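Local coordinates for alpha-1,3-glucanase (Bacillus circulans, PDB 5ZRU), which probably hydrolyses alpha-1,3-glucan, this chain being the catalytic unit of a longer GH87 enzyme with a right-handed parallel beta-helix, at residues 198-210 / 222-235. Sequence-based numbering, arbitrary orientation.
Sequences DGQDDLAAFEAAV and IPAGTFHLGNMWKI. With CA (calcium ion), chain H; PE5 (3,6,9,12,15,18,21,24-octaoxahexacosan-1-ol), chain C.
F206, on the inward side of helix 203-210, packs into a pocket formed by L229, F227, I222 and W233. The methyl CD2 of L229 sits over the centre of its ring, 3.9 Å from the centroid, in a CH-pi contact. On another side the F206 ring turns its edge to the face of W233, in a T-shaped pair with planes 69° apart and CD2 of F206 3.5 Å from CH2 of W233. CZ of F206 meets CB of F227, and their rings lie obliquely, planes 55° apart, in an aromatic cluster with W233. A chi1 of -173° carries the indole toward the helix, where CG2 of V210 touches its edge. CD1 of L203 lies against CD1 of W233 (3.8 Å), its CD2 rests against the backbone of N231 and M232, and L229 CD2 packs on L203 CB.

Ahead of the helix, H228 sets CE1 3.6 Å from CA of G199. D202 N donates almost straight to H228 O (2.7 Å), and H228 N returns a bond to the anti lone pair of D202 OD2 (2.8 Å). Both carboxylate oxygens of D202 also bind calcium, together with D198 OD1, Q200 O, V195 O and two waters; one water also hydrogen-bonds H228 ND1 and donates to T226 O. D201 OD1 caps L203 N. Gripped by calcium and H228 N, the D202 carboxylate is held in orientation, which probably ties the ion site to strand 225-229 and to a helix packed at the N-terminal end of the beta-helix, consistent with the capping helix of pectate-lyase-like folds.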
loop_
_atom_site.group_PDB
_atom_site.type_symbol
_atom_site.label_atom_id
_atom_site.label_comp_id
_atom_site.label_asym_id
_atom_site.label_seq_id
_atom_site.Cartn_x
_atom_site.Cartn_y
_atom_site.Cartn_z
ATOM N N ASP A 198 -23.717 -0.679 17.717
ATOM C CA ASP A 198 -25.151 -0.465 17.601
ATOM C C ASP A 198 -25.562 0.115 16.254
ATOM O O ASP A 198 -26.749 0.379 16.038
ATOM C CB ASP A 198 -25.652 0.429 18.744
ATOM C CG ASP A 198 -25.151 1.867 18.652
ATOM O OD1 ASP A 198 -24.305 2.179 17.789
ATOM O OD2 ASP A 198 -25.627 2.698 19.462
ATOM N N GLY A 199 -24.618 0.311 15.339
ATOM C CA GLY A 199 -24.929 0.895 14.056
ATOM C C GLY A 199 -25.299 2.359 14.092
ATOM O O GLY A 199 -25.590 2.929 13.034
ATOM N N GLN A 200 -25.291 2.990 15.263
ATOM C CA GLN A 200 -25.660 4.393 15.389
ATOM C C GLN A 200 -24.420 5.276 15.334
ATOM O O GLN A 200 -23.325 4.875 15.739
ATOM C CB GLN A 200 -26.401 4.660 16.700
ATOM C CG GLN A 200 -27.500 3.670 17.023
ATOM C CD GLN A 200 -28.634 3.756 16.057
ATOM O OE1 GLN A 200 -29.420 4.702 16.089
ATOM N NE2 GLN A 200 -28.725 2.774 15.169
ATOM N N ASP A 201 -24.616 6.497 14.850
ATOM C CA ASP A 201 -23.501 7.400 14.604
ATOM C C ASP A 201 -22.869 7.887 15.907
ATOM O O ASP A 201 -23.567 8.308 16.836
ATOM C CB ASP A 201 -23.979 8.583 13.770
ATOM C CG ASP A 201 -22.828 9.339 13.127
ATOM O OD1 ASP A 201 -22.018 9.922 13.859
ATOM O OD2 ASP A 201 -22.739 9.335 11.895
ATOM N N ASP A 202 -21.533 7.868 15.954
ATOM C CA ASP A 202 -20.774 8.237 17.142
ATOM C C ASP A 202 -19.981 9.527 16.986
ATOM O O ASP A 202 -19.285 9.922 17.927
ATOM C CB ASP A 202 -19.819 7.091 17.514
ATOM C CG ASP A 202 -20.557 5.786 17.740
ATOM O OD1 ASP A 202 -21.335 5.715 18.716
ATOM O OD2 ASP A 202 -20.386 4.844 16.929
ATOM N N LEU A 203 -20.071 10.202 15.834
ATOM C CA LEU A 203 -19.146 11.299 15.563
ATOM C C LEU A 203 -19.362 12.486 16.497
ATOM O O LEU A 203 -18.396 13.176 16.848
ATOM C CB LEU A 203 -19.253 11.730 14.098
ATOM C CG LEU A 203 -18.326 12.872 13.654
ATOM C CD1 LEU A 203 -16.853 12.569 13.947
ATOM C CD2 LEU A 203 -18.499 13.174 12.173
ATOM N N ALA A 204 -20.603 12.740 16.932
ATOM C CA ALA A 204 -20.803 13.821 17.898
ATOM C C ALA A 204 -20.064 13.525 19.196
ATOM O O ALA A 204 -19.424 14.416 19.778
ATOM C CB ALA A 204 -22.291 14.030 18.167
ATOM N N ALA A 205 -20.121 12.271 19.653
ATOM C CA ALA A 205 -19.403 11.895 20.867
ATOM C C ALA A 205 -17.892 11.966 20.669
ATOM O O ALA A 205 -17.161 12.384 21.577
ATOM C CB ALA A 205 -19.824 10.495 21.304
ATOM N N PHE A 206 -17.400 11.550 19.497
ATOM C CA PHE A 206 -15.967 11.658 19.215
ATOM C C PHE A 206 -15.503 13.107 19.259
ATOM O O PHE A 206 -14.447 13.413 19.827
ATOM C CB PHE A 206 -15.644 11.056 17.844
ATOM C CG PHE A 206 -15.418 9.573 17.854
ATOM C CD1 PHE A 206 -16.292 8.718 18.512
ATOM C CD2 PHE A 206 -14.351 9.023 17.159
ATOM C CE1 PHE A 206 -16.083 7.350 18.492
ATOM C CE2 PHE A 206 -14.139 7.653 17.129
ATOM C CZ PHE A 206 -15.006 6.811 17.804
ATOM N N GLU A 207 -16.277 14.017 18.648
ATOM C CA GLU A 207 -15.915 15.432 18.660
ATOM C C GLU A 207 -15.896 15.987 20.077
ATOM O O GLU A 207 -14.971 16.718 20.454
ATOM C CB GLU A 207 -16.884 16.232 17.786
ATOM C CG GLU A 207 -16.604 16.065 16.308
ATOM C CD GLU A 207 -17.716 16.616 15.436
ATOM O OE1 GLU A 207 -18.612 17.311 15.975
ATOM O OE2 GLU A 207 -17.685 16.329 14.220
ATOM N N ALA A 208 -16.920 15.659 20.873
ATOM C CA ALA A 208 -16.953 16.111 22.257
ATOM C C ALA A 208 -15.782 15.542 23.043
ATOM O O ALA A 208 -15.188 16.233 23.878
ATOM C CB ALA A 208 -18.279 15.711 22.906
ATOM N N ALA A 209 -15.438 14.275 22.789
ATOM C CA ALA A 209 -14.337 13.637 23.502
ATOM C C ALA A 209 -13.004 14.293 23.163
ATOM O O ALA A 209 -12.140 14.442 24.036
ATOM C CB ALA A 209 -14.307 12.143 23.176
ATOM N N VAL A 210 -12.817 14.690 21.899
ATOM C CA VAL A 210 -11.610 15.419 21.519
ATOM C C VAL A 210 -11.497 16.713 22.321
ATOM O O VAL A 210 -10.442 17.017 22.891
ATOM C CB VAL A 210 -11.594 15.694 20.003
ATOM C CG1 VAL A 210 -10.480 16.680 19.668
ATOM C CG2 VAL A 210 -11.396 14.388 19.233
ATOM N N ILE A 222 -10.371 5.029 22.758
ATOM C CA ILE A 222 -11.500 4.460 22.036
ATOM C C ILE A 222 -11.559 2.978 22.399
ATOM O O ILE A 222 -10.656 2.219 22.022
ATOM C CB ILE A 222 -11.374 4.654 20.519
ATOM C CG1 ILE A 222 -11.190 6.134 20.185
ATOM C CG2 ILE A 222 -12.633 4.123 19.805
ATOM C CD1 ILE A 222 -10.794 6.383 18.738
ATOM N N PRO A 223 -12.578 2.524 23.142
ATOM C CA PRO A 223 -12.582 1.128 23.608
ATOM C C PRO A 223 -12.848 0.148 22.484
ATOM O O PRO A 223 -13.058 0.552 21.335
ATOM C CB PRO A 223 -13.715 1.104 24.643
ATOM C CG PRO A 223 -14.630 2.172 24.188
ATOM C CD PRO A 223 -13.735 3.274 23.651
ATOM N N ALA A 224 -12.840 -1.142 22.812
ATOM C CA ALA A 224 -13.135 -2.168 21.819
ATOM C C ALA A 224 -14.542 -1.993 21.263
ATOM O O ALA A 224 -15.472 -1.610 21.979
ATOM C CB ALA A 224 -12.999 -3.561 22.435
ATOM N N GLY A 225 -14.697 -2.298 19.982
ATOM C CA GLY A 225 -15.984 -2.248 19.321
ATOM C C GLY A 225 -15.916 -1.463 18.029
ATOM O O GLY A 225 -14.903 -0.861 17.678
ATOM N N THR A 226 -17.036 -1.488 17.316
ATOM C CA THR A 226 -17.175 -0.749 16.069
ATOM C C THR A 226 -17.931 0.547 16.326
ATOM O O THR A 226 -19.043 0.530 16.868
ATOM C CB THR A 226 -17.903 -1.577 15.010
ATOM O OG1 THR A 226 -17.129 -2.741 14.701
ATOM C CG2 THR A 226 -18.102 -0.750 13.734
ATOM N N PHE A 227 -17.324 1.663 15.928
ATOM C CA PHE A 227 -17.926 2.981 16.027
ATOM C C PHE A 227 -18.140 3.530 14.625
ATOM O O PHE A 227 -17.305 3.321 13.738
ATOM C CB PHE A 227 -17.038 3.900 16.853
ATOM C CG PHE A 227 -16.855 3.413 18.249
ATOM C CD1 PHE A 227 -17.723 3.810 19.253
ATOM C CD2 PHE A 227 -15.849 2.498 18.547
ATOM C CE1 PHE A 227 -17.562 3.345 20.550
ATOM C CE2 PHE A 227 -15.693 2.019 19.829
ATOM C CZ PHE A 227 -16.550 2.444 20.835
ATOM N N HIS A 228 -19.261 4.219 14.428
ATOM C CA HIS A 228 -19.688 4.658 13.107
ATOM C C HIS A 228 -19.623 6.173 13.029
ATOM O O HIS A 228 -20.216 6.874 13.862
ATOM C CB HIS A 228 -21.104 4.155 12.795
ATOM C CG HIS A 228 -21.182 2.666 12.626
ATOM N ND1 HIS A 228 -21.397 1.807 13.682
ATOM C CD2 HIS A 228 -21.054 1.885 11.527
ATOM C CE1 HIS A 228 -21.413 0.561 13.239
ATOM N NE2 HIS A 228 -21.203 0.582 11.935
ATOM N N LEU A 229 -18.909 6.677 12.030
ATOM C CA LEU A 229 -18.703 8.112 11.865
ATOM C C LEU A 229 -19.256 8.529 10.507
ATOM O O LEU A 229 -18.703 8.155 9.467
ATOM C CB LEU A 229 -17.221 8.469 11.993
ATOM C CG LEU A 229 -16.502 8.005 13.261
ATOM C CD1 LEU A 229 -15.087 8.592 13.294
ATOM C CD2 LEU A 229 -17.248 8.423 14.518
ATOM N N GLY A 230 -20.345 9.300 10.516
ATOM C CA GLY A 230 -21.063 9.677 9.316
ATOM C C GLY A 230 -20.517 10.867 8.563
ATOM O O GLY A 230 -21.184 11.384 7.662
ATOM N N ASN A 231 -19.328 11.339 8.913
ATOM C CA ASN A 231 -18.641 12.332 8.102
ATOM C C ASN A 231 -17.165 12.310 8.464
ATOM O O ASN A 231 -16.715 11.465 9.247
ATOM C CB ASN A 231 -19.230 13.732 8.284
ATOM C CG ASN A 231 -19.225 14.516 6.981
ATOM O OD1 ASN A 231 -18.158 14.939 6.477
ATOM N ND2 ASN A 231 -20.418 14.702 6.410
ATOM N N MET A 232 -16.415 13.253 7.896
ATOM C CA MET A 232 -14.994 13.361 8.200
ATOM C C MET A 232 -14.811 13.707 9.674
ATOM O O MET A 232 -15.543 14.533 10.229
ATOM C CB MET A 232 -14.347 14.428 7.314
ATOM C CG MET A 232 -12.814 14.571 7.478
ATOM S SD MET A 232 -12.126 15.932 6.527
ATOM C CE MET A 232 -12.561 15.457 4.840
ATOM N N TRP A 233 -13.859 13.043 10.324
ATOM C CA TRP A 233 -13.519 13.356 11.709
ATOM C C TRP A 233 -12.440 14.436 11.689
ATOM O O TRP A 233 -11.293 14.162 11.329
ATOM C CB TRP A 233 -13.050 12.104 12.449
ATOM C CG TRP A 233 -12.828 12.310 13.936
ATOM C CD1 TRP A 233 -13.194 13.400 14.682
ATOM C CD2 TRP A 233 -12.146 11.422 14.834
ATOM N NE1 TRP A 233 -12.801 13.234 15.994
ATOM C CE2 TRP A 233 -12.155 12.029 16.113
ATOM C CE3 TRP A 233 -11.548 10.166 14.686
ATOM C CZ2 TRP A 233 -11.590 11.421 17.231
ATOM C CZ3 TRP A 233 -10.980 9.564 15.794
ATOM C CH2 TRP A 233 -11.003 10.193 17.053
ATOM N N LYS A 234 -12.807 15.661 12.070
ATOM C CA LYS A 234 -11.886 16.792 12.060
ATOM C C LYS A 234 -11.370 17.011 13.473
ATOM O O LYS A 234 -12.143 17.346 14.379
ATOM C CB LYS A 234 -12.563 18.052 11.520
ATOM C CG LYS A 234 -13.019 17.875 10.084
ATOM C CD LYS A 234 -13.794 19.071 9.565
ATOM C CE LYS A 234 -14.266 18.804 8.134
ATOM N NZ LYS A 234 -14.667 20.060 7.428
ATOM N N ILE A 235 -10.076 16.817 13.657
ATOM C CA ILE A 235 -9.453 16.839 14.970
ATOM C C ILE A 235 -8.689 18.153 15.061
ATOM O O ILE A 235 -7.563 18.267 14.560
ATOM C CB ILE A 235 -8.554 15.615 15.182
ATOM C CG1 ILE A 235 -9.410 14.346 15.081
ATOM C CG2 ILE A 235 -7.830 15.692 16.528
ATOM C CD1 ILE A 235 -8.608 13.037 15.217
HETATM CA CA CA H . -22.463 3.765 17.726
HETATM C C48 PE5 C . -20.544 0.801 5.572
HETATM C C50 PE5 C . -19.718 0.484 4.321
HETATM O O1 PE5 C . -20.430 -0.386 3.481
HETATM C C1 PE5 C . -19.795 -0.688 2.269
HETATM C C2 PE5 C . -20.549 -1.790 1.519
HETATM O O2 PE5 C . -20.500 -2.980 2.254
HETATM C C3 PE5 C . -21.274 -4.034 1.758
HETATM C C4 PE5 C . -21.171 -5.240 2.702
HETATM O O3 PE5 C . -19.826 -5.608 2.861
HETATM C C5 PE5 C . -19.578 -6.753 3.632
HETATM C C6 PE5 C . -18.472 -6.481 4.662
HETATM O O4 PE5 C . -17.191 -6.735 4.143
HETATM C C7 PE5 C . -16.188 -5.822 4.507
HETATM C C8 PE5 C . -16.135 -5.661 6.029
HETATM O O5 PE5 C . -15.406 -4.518 6.347
HETATM C C9 PE5 C . -15.504 -4.110 7.685
HETATM C C10 PE5 C . -14.206 -4.461 8.398
HETATM O O6 PE5 C . -14.493 -5.225 9.531
HETATM C C11 PE5 C . -13.425 -5.990 10.007
HETATM C C12 PE5 C . -13.918 -6.991 11.043
HETATM O O7 PE5 C . -13.276 -6.680 12.240
HETATM C C13 PE5 C . -12.866 -7.781 12.998
HETATM C C14 PE5 C . -12.790 -7.352 14.461
HETATM O O8 PE5 C . -13.826 -6.444 14.704
HETATM C C15 PE5 C . -13.866 -5.889 15.994
HETATM C C16 PE5 C . -15.168 -6.309 16.689
HETATM O O52 PE5 C . -16.064 -5.234 16.764
HETATM O O HOH W 1 -24.149 4.898 19.133
HETATM O O HOH W 2 -15.622 16.001 12.752
HETATM O O HOH W 3 -21.523 1.865 16.325
#